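Local structure of UL37 (Suid herpesvirus 1, 4K70) at residues Phe176-Asp179 and Gly180-Tyr183; Tyr183-Gln186 and His187-Ala191; Ala169-Tyr172 and Asp173-Phe176. The protein is an inner tegument protein that probably takes part in the control of viral trafficking, and its N-terminal half, the part crystallised here, binds calcium ions. All coordinates share one frame; numbering follows the deposited sequence.

Contact 1 (Phe176-Asp179 and Gly180-Tyr183); sequences FVQD and GLRY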
loop_
_atom_site.group_PDB
_atom_site.type_symbol
_atom_site.label_atom_id
_atom_site.label_comp_id
_atom_site.label_asym_id
_atom_site.label_seq_id
_atom_site.Cartn_x
_atom_site.Cartn_y
_atom_site.Cartn_z
ATOM N N PHE A 176 11.819 10.370 -0.553
ATOM C CA PHE A 176 12.217 9.043 -1.022
ATOM C C PHE A 176 11.679 7.908 -0.131
ATOM O O PHE A 176 11.412 6.801 -0.607
ATOM C CB PHE A 176 13.735 8.938 -1.232
ATOM C CG PHE A 176 14.529 8.899 0.040
ATOM C CD1 PHE A 176 14.953 10.073 0.650
ATOM C CD2 PHE A 176 14.881 7.687 0.610
ATOM C CE1 PHE A 176 15.699 10.038 1.817
ATOM C CE2 PHE A 176 15.625 7.645 1.787
ATOM C CZ PHE A 176 16.036 8.824 2.389
ATOM N N VAL A 177 11.505 8.180 1.158
ATOM C CA VAL A 177 10.937 7.171 2.041
ATOM C C VAL A 177 9.460 6.927 1.747
ATOM O O VAL A 177 9.012 5.785 1.669
ATOM C CB VAL A 177 11.096 7.540 3.525
ATOM C CG1 VAL A 177 10.200 6.646 4.371
ATOM C CG2 VAL A 177 12.570 7.417 3.949
ATOM N N GLN A 178 8.705 8.006 1.608
ATOM C CA GLN A 178 7.275 7.909 1.328
ATOM C C GLN A 178 7.015 7.302 -0.059
ATOM O O GLN A 178 6.053 6.547 -0.247
ATOM C CB GLN A 178 6.619 9.286 1.478
ATOM C CG GLN A 178 6.707 9.796 2.908
ATOM C CD GLN A 178 5.968 8.870 3.851
ATOM O OE1 GLN A 178 4.943 8.311 3.476
ATOM N NE2 GLN A 178 6.485 8.691 5.064
ATOM N N ASP A 179 7.886 7.618 -1.019
ATOM C CA ASP A 179 7.821 6.980 -2.330
ATOM C C ASP A 179 8.150 5.496 -2.221
ATOM O O ASP A 179 7.535 4.674 -2.895
ATOM C CB ASP A 179 8.784 7.645 -3.330
ATOM C CG ASP A 179 8.325 9.037 -3.755
ATOM O OD1 ASP A 179 7.127 9.353 -3.577
ATOM O OD2 ASP A 179 9.166 9.817 -4.257
ATOM N N GLY A 180 9.124 5.152 -1.379
ATOM C CA GLY A 180 9.535 3.762 -1.224
ATOM C C GLY A 180 8.446 2.921 -0.571
ATOM O O GLY A 180 8.254 1.752 -0.913
ATOM N N LEU A 181 7.748 3.505 0.400
ATOM C CA LEU A 181 6.597 2.835 1.030
ATOM C C LEU A 181 5.497 2.511 0.010
ATOM O O LEU A 181 4.923 1.417 0.008
ATOM C CB LEU A 181 6.022 3.719 2.127
ATOM C CG LEU A 181 6.941 3.944 3.334
ATOM C CD1 LEU A 181 6.308 4.890 4.337
ATOM C CD2 LEU A 181 7.288 2.606 3.994
ATOM N N ARG A 182 5.197 3.478 -0.846
ATOM C CA ARG A 182 4.261 3.254 -1.956
ATOM C C ARG A 182 4.682 2.081 -2.836
ATOM O O ARG A 182 3.863 1.239 -3.219
ATOM C CB ARG A 182 4.138 4.516 -2.805
ATOM C CG ARG A 182 3.310 4.337 -4.090
ATOM C CD ARG A 182 3.296 5.638 -4.873
ATOM N NE ARG A 182 3.087 5.451 -6.306
ATOM C CZ ARG A 182 1.921 5.610 -6.929
ATOM N NH1 ARG A 182 0.836 5.949 -6.238
ATOM N NH2 ARG A 182 1.837 5.417 -8.244
ATOM N N TYR A 183 5.973 2.025 -3.146
ATOM C CA TYR A 183 6.519 0.972 -3.983
ATOM C C TYR A 183 6.412 -0.388 -3.328
ATOM O O TYR A 183 6.072 -1.374 -3.981
ATOM C CB TYR A 183 7.993 1.268 -4.309
ATOM C CG TYR A 183 8.592 0.343 -5.345
ATOM C CD1 TYR A 183 8.494 0.638 -6.712
ATOM C CD2 TYR A 183 9.244 -0.831 -4.971
ATOM C CE1 TYR A 183 9.038 -0.198 -7.666
ATOM C CE2 TYR A 183 9.791 -1.680 -5.928
ATOM C CZ TYR A 183 9.688 -1.355 -7.270
ATOM O OH TYR A 183 10.231 -2.188 -8.227
#

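Contact 2 (Tyr183-Gln186 and His187-Ala191); sequences YVAQ and HTNWA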
loop_
_atom_site.group_PDB
_atom_site.type_symbol
_atom_site.label_atom_id
_atom_site.label_comp_id
_atom_site.label_asym_id
_atom_site.label_seq_id
_atom_site.Cartn_x
_atom_site.Cartn_y
_atom_site.Cartn_z
ATOM N N TYR A 183 5.973 2.025 -3.146
ATOM C CA TYR A 183 6.519 0.972 -3.983
ATOM C C TYR A 183 6.412 -0.388 -3.328
ATOM O O TYR A 183 6.072 -1.374 -3.981
ATOM C CB TYR A 183 7.993 1.268 -4.309
ATOM C CG TYR A 183 8.592 0.343 -5.345
ATOM C CD1 TYR A 183 8.494 0.638 -6.712
ATOM C CD2 TYR A 183 9.244 -0.831 -4.971
ATOM C CE1 TYR A 183 9.038 -0.198 -7.666
ATOM C CE2 TYR A 183 9.791 -1.680 -5.928
ATOM C CZ TYR A 183 9.688 -1.355 -7.270
ATOM O OH TYR A 183 10.231 -2.188 -8.227
ATOM N N VAL A 184 6.737 -0.459 -2.037
ATOM C CA VAL A 184 6.703 -1.731 -1.336
ATOM C C VAL A 184 5.287 -2.288 -1.276
ATOM O O VAL A 184 5.075 -3.476 -1.504
ATOM C CB VAL A 184 7.247 -1.598 0.107
ATOM C CG1 VAL A 184 6.989 -2.872 0.888
ATOM C CG2 VAL A 184 8.740 -1.296 0.062
ATOM N N ALA A 185 4.337 -1.417 -0.950
ATOM C CA ALA A 185 2.923 -1.784 -0.842
ATOM C C ALA A 185 2.424 -2.317 -2.188
ATOM O O ALA A 185 1.870 -3.412 -2.274
ATOM C CB ALA A 185 2.110 -0.583 -0.415
ATOM N N GLN A 186 2.670 -1.552 -3.244
ATOM C CA GLN A 186 2.236 -1.937 -4.586
ATOM C C GLN A 186 2.794 -3.298 -5.034
ATOM O O GLN A 186 2.170 -3.997 -5.827
ATOM C CB GLN A 186 2.590 -0.833 -5.578
ATOM C CG GLN A 186 2.549 -1.246 -7.036
ATOM C CD GLN A 186 3.163 -0.199 -7.958
ATOM O OE1 GLN A 186 4.088 0.538 -7.566
ATOM N NE2 GLN A 186 2.658 -0.131 -9.195
ATOM N N HIS A 187 3.948 -3.688 -4.502
ATOM C CA HIS A 187 4.607 -4.927 -4.912
ATOM C C HIS A 187 4.464 -6.116 -3.968
ATOM O O HIS A 187 5.013 -7.188 -4.228
ATOM C CB HIS A 187 6.091 -4.650 -5.242
ATOM C CG HIS A 187 6.265 -3.846 -6.493
ATOM N ND1 HIS A 187 6.212 -2.470 -6.506
ATOM C CD2 HIS A 187 6.389 -4.234 -7.786
ATOM C CE1 HIS A 187 6.325 -2.039 -7.753
ATOM N NE2 HIS A 187 6.440 -3.090 -8.548
ATOM N N THR A 188 3.713 -5.948 -2.886
ATOM C CA THR A 188 3.558 -7.027 -1.912
ATOM C C THR A 188 2.104 -7.355 -1.523
ATOM O O THR A 188 1.749 -8.525 -1.387
ATOM C CB THR A 188 4.363 -6.716 -0.625
ATOM O OG1 THR A 188 3.909 -5.467 -0.086
ATOM C CG2 THR A 188 5.852 -6.603 -0.944
ATOM N N ASN A 189 1.276 -6.333 -1.327
ATOM C CA ASN A 189 -0.092 -6.525 -0.810
ATOM C C ASN A 189 -1.004 -7.439 -1.647
ATOM O O ASN A 189 -1.848 -8.171 -1.105
ATOM C CB ASN A 189 -0.790 -5.173 -0.627
ATOM C CG ASN A 189 -0.308 -4.428 0.597
ATOM O OD1 ASN A 189 0.025 -5.035 1.604
ATOM N ND2 ASN A 189 -0.269 -3.107 0.516
ATOM N N TRP A 190 -0.842 -7.367 -2.965
ATOM C CA TRP A 190 -1.696 -8.091 -3.899
ATOM C C TRP A 190 -1.689 -9.593 -3.618
ATOM O O TRP A 190 -2.652 -10.293 -3.926
ATOM C CB TRP A 190 -1.234 -7.827 -5.336
ATOM C CG TRP A 190 0.133 -8.341 -5.553
ATOM C CD1 TRP A 190 1.297 -7.674 -5.335
ATOM C CD2 TRP A 190 0.495 -9.661 -5.973
ATOM N NE1 TRP A 190 2.367 -8.490 -5.610
ATOM C CE2 TRP A 190 1.900 -9.719 -6.001
ATOM C CE3 TRP A 190 -0.236 -10.799 -6.334
ATOM C CZ2 TRP A 190 2.597 -10.870 -6.376
ATOM C CZ3 TRP A 190 0.458 -11.943 -6.706
ATOM C CH2 TRP A 190 1.858 -11.968 -6.723
ATOM N N ALA A 191 -0.616 -10.079 -3.004
ATOM C CA ALA A 191 -0.413 -11.516 -2.835
ATOM C C ALA A 191 -1.275 -12.138 -1.735
ATOM O O ALA A 191 -1.499 -13.355 -1.727
ATOM C CB ALA A 191 1.056 -11.809 -2.580
HETATM O O HOH W 1 -0.098 -4.746 -3.982
#

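Contact 3 (Ala169-Tyr172 and Asp173-Phe176); sequences ATLY and DMDF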
loop_
_atom_site.group_PDB
_atom_site.type_symbol
_atom_site.label_atom_id
_atom_site.label_comp_id
_atom_site.label_asym_id
_atom_site.label_seq_id
_atom_site.Cartn_x
_atom_site.Cartn_y
_atom_site.Cartn_z
ATOM N N ALA A 169 12.926 7.460 12.352
ATOM C CA ALA A 169 12.020 8.601 12.492
ATOM C C ALA A 169 12.497 9.868 11.782
ATOM O O ALA A 169 11.688 10.586 11.196
ATOM C CB ALA A 169 11.720 8.892 13.971
ATOM N N THR A 170 13.794 10.160 11.825
ATOM C CA THR A 170 14.285 11.369 11.157
ATOM C C THR A 170 14.223 11.260 9.627
ATOM O O THR A 170 14.298 12.278 8.940
ATOM C CB THR A 170 15.710 11.772 11.598
ATOM O OG1 THR A 170 16.629 10.702 11.337
ATOM C CG2 THR A 170 15.720 12.135 13.101
ATOM N N LEU A 171 14.046 10.043 9.099
ATOM C CA LEU A 171 13.899 9.862 7.644
ATOM C C LEU A 171 12.466 9.799 7.148
ATOM O O LEU A 171 12.233 9.838 5.937
ATOM C CB LEU A 171 14.575 8.573 7.170
ATOM C CG LEU A 171 15.998 8.308 7.612
ATOM C CD1 LEU A 171 16.433 6.960 7.053
ATOM C CD2 LEU A 171 16.919 9.441 7.166
ATOM N N TYR A 172 11.517 9.689 8.070
ATOM C CA TYR A 172 10.132 9.359 7.734
ATOM C C TYR A 172 9.439 10.335 6.778
ATOM O O TYR A 172 8.821 9.917 5.804
ATOM C CB TYR A 172 9.301 9.211 9.013
ATOM C CG TYR A 172 7.869 8.830 8.764
ATOM C CD1 TYR A 172 7.532 7.533 8.422
ATOM C CD2 TYR A 172 6.857 9.768 8.866
ATOM C CE1 TYR A 172 6.215 7.173 8.185
ATOM C CE2 TYR A 172 5.539 9.428 8.620
ATOM C CZ TYR A 172 5.226 8.122 8.287
ATOM O OH TYR A 172 3.918 7.761 8.059
ATOM N N ASP A 173 9.527 11.630 7.057
ATOM C CA ASP A 173 8.881 12.612 6.205
ATOM C C ASP A 173 9.657 12.857 4.893
ATOM O O ASP A 173 9.234 13.660 4.079
ATOM C CB ASP A 173 8.716 13.937 6.951
ATOM C CG ASP A 173 7.864 14.949 6.184
ATOM O OD1 ASP A 173 6.713 14.620 5.840
ATOM O OD2 ASP A 173 8.349 16.075 5.922
ATOM N N MET A 174 10.794 12.198 4.691
ATOM C CA MET A 174 11.575 12.475 3.476
ATOM C C MET A 174 10.894 11.835 2.268
ATOM O O MET A 174 10.379 10.722 2.355
ATOM C CB MET A 174 13.017 11.995 3.599
ATOM C CG MET A 174 13.776 12.610 4.793
ATOM S SD MET A 174 15.523 12.277 4.664
ATOM C CE MET A 174 16.157 13.286 6.020
ATOM N N ASP A 175 10.898 12.536 1.139
ATOM C CA ASP A 175 10.149 12.078 -0.035
ATOM C C ASP A 175 10.527 10.675 -0.498
ATOM O O ASP A 175 9.651 9.868 -0.820
ATOM C CB ASP A 175 10.259 13.081 -1.188
ATOM C CG ASP A 175 9.592 14.411 -0.868
ATOM O OD1 ASP A 175 8.753 14.450 0.052
ATOM O OD2 ASP A 175 9.906 15.421 -1.530
ATOM N N PHE A 176 11.819 10.370 -0.553
ATOM C CA PHE A 176 12.217 9.043 -1.022
ATOM C C PHE A 176 11.679 7.908 -0.131
ATOM O O PHE A 176 11.412 6.801 -0.607
ATOM C CB PHE A 176 13.735 8.938 -1.232
ATOM C CG PHE A 176 14.529 8.899 0.040
ATOM C CD1 PHE A 176 14.953 10.073 0.650
ATOM C CD2 PHE A 176 14.881 7.687 0.610
ATOM C CE1 PHE A 176 15.699 10.038 1.817
ATOM C CE2 PHE A 176 15.625 7.645 1.787
ATOM C CZ PHE A 176 16.036 8.824 2.389
HETATM O O HOH W 2 10.396 12.635 9.577
#

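Contact 1 (Phe176-Asp179 and Gly180-Tyr183)
The flat amide of Q178 meets a methyl of L181. L181 CD1 is 3.8 Å from Q178 OE1 and 3.9 Å from Q178 NE2, so it touches both branches of the amide almost equally. The ring of F176 carries CG2 of its neighbour V177 on one face, 3.7 Å above the plane and displaced toward the rim. Q178 and L181 run side by side in the same direction. The glutamine gets there by bending at its second torsion (chi2 -62°), which swings the amide along the helix instead of straight out from it. Its polar atoms are buried but satisfied: NE2 donates to Y172 O, and OE1 accepts from L392 N, so the amide is held from two sides and its rotation is fixed. On the same side of the helix V177 CG1 makes a loose apolar touch with L181 CD1 at 4.3 Å. L181 CG sits closer in, 3.2 Å from V177 O. That same carbonyl receives the backbone N of L181 at 2.9 Å.

The two charged side chains, D179 and R182, part company. R182 is stretched from CG to NE and pairs through NH1 with D393, while D179 turns its carboxylate toward R36, a long and weak ion pair. Between the two, D179 OD1 and R182 NE stay 6.2 Å apart and make no contact.

Backbone bonds step regularly from F176 O to G180 N, V177 O to L181 N, Q178 O to R182 N and D179 O to Y183 N. This i to i+4 pattern is that of a regular α-helix, here the first two turns of helix 175-188, largely buried. D179 is a ligand of a calcium site of this protein that is not occupied in this chain.

Contact 2 (Tyr183-Gln186 and His187-Ala191)
H187 ND1 donates to Y183 O at 2.8 Å, and T188 OG1 donates to V184 O at 2.7 Å. The first bond lies nearly in the imidazole plane. With its proton on ND1, H187 has NE2 left for metal, and NE2 does ligate the nickel ion. The threonine hydroxyl stands between its own backbone N and carbonyl carbon (chi1 58°), which folds it back onto the preceding turn, above the plane of the V184 carbonyl. A185 O is gripped three times, by T188 N, by N189 N at 3.1 Å, and by water 1, which also accepts from W190 N. These bonds carry the helix into the type I turn T188-A191, where W190 NE1 reaches back weakly to H187 O.

Outward from the bonds, the rings of Y183 and H187 stack face to face, centroids 4.0 Å apart and planes at 28°. H187 CE1 lies over the tyrosine ring, offset toward its rim. Q186 OE1 comes alongside, 3.4 Å from H187 CE1.

At this end of helix 175-188, F134 of helix 120-137 packs on Y183 and V184, T159 of helix 156-159 touches V184 and T188, and helix 191-201 follows directly.

Contact 3 (Ala169-Tyr172 and Asp173-Phe176)
L171 and M174 set their side chains across each other at an angle. The methionine thioether lies against one leucine methyl, with L171 CD2 4.0 Å from M174 SD and 4.1 Å from M174 CE. M174 is extended beyond CG, a shape that carries its terminal methyl back along the preceding turn until CE rests 3.6 Å from T170 O. Nearer the backbone, M174 CG packs 3.4 Å from L171 O.

That carbonyl is also the acceptor of the bond that closes the turn, M174 N to L171 O at 3.0 Å. The donor comes in well above the carbonyl plane, 52° out of it, in the type I β-turn L171-M174. A second link is made by water 2, which donates to A169 O and accepts from D173 N, tying the start of the segment to the turn.

Y172 and D173 send their polar ends to separate partners. The tyrosine hydroxyl bonds P390 O, whereas the buried aspartate forms salt bridges with R476 and R480 and accepts from the indole nitrogens of W78 and W481. With two arginines and two indoles on its oxygens, the D173 carboxylate is probably kept ionised and is held firmly in place.

M174 is the N-cap residue of helix 175-188. Its side chain touches L77 and W78 of helix 63-78, L171 packs on M123, V127 and W130 of helix 120-137, and Y172 reaches V440 of helix 438-458 and stands edge-to-face against H439, also of that helix. With R476 and R480 coming from helix 464-481, the turn lies among four helices.

The contacts follow one another: contact 3 leads into helix 175-188, contact 1 forms its first turns and contact 2 its C-terminal end. F176 is common to contacts 3 and 1, and Y183 to contacts 1 and 2. Q178 NE2, 2.7 Å from Y172 O, hydrogen-bonds the turn to the helix, and V177 CG2 merely packs against L171 O. The centre of contact 1 lies 9 Å from that of contact 3 and 12 Å from that of contact 2; contacts 2 and 3, 20 Å apart, do not touch. H187 of contact 2 ligates the nickel ion, about 2 Å from its side chain; Y183, stacked beside it, has its side chain about 5 Å from the ion and about 3 Å from that of calcium ligand D85.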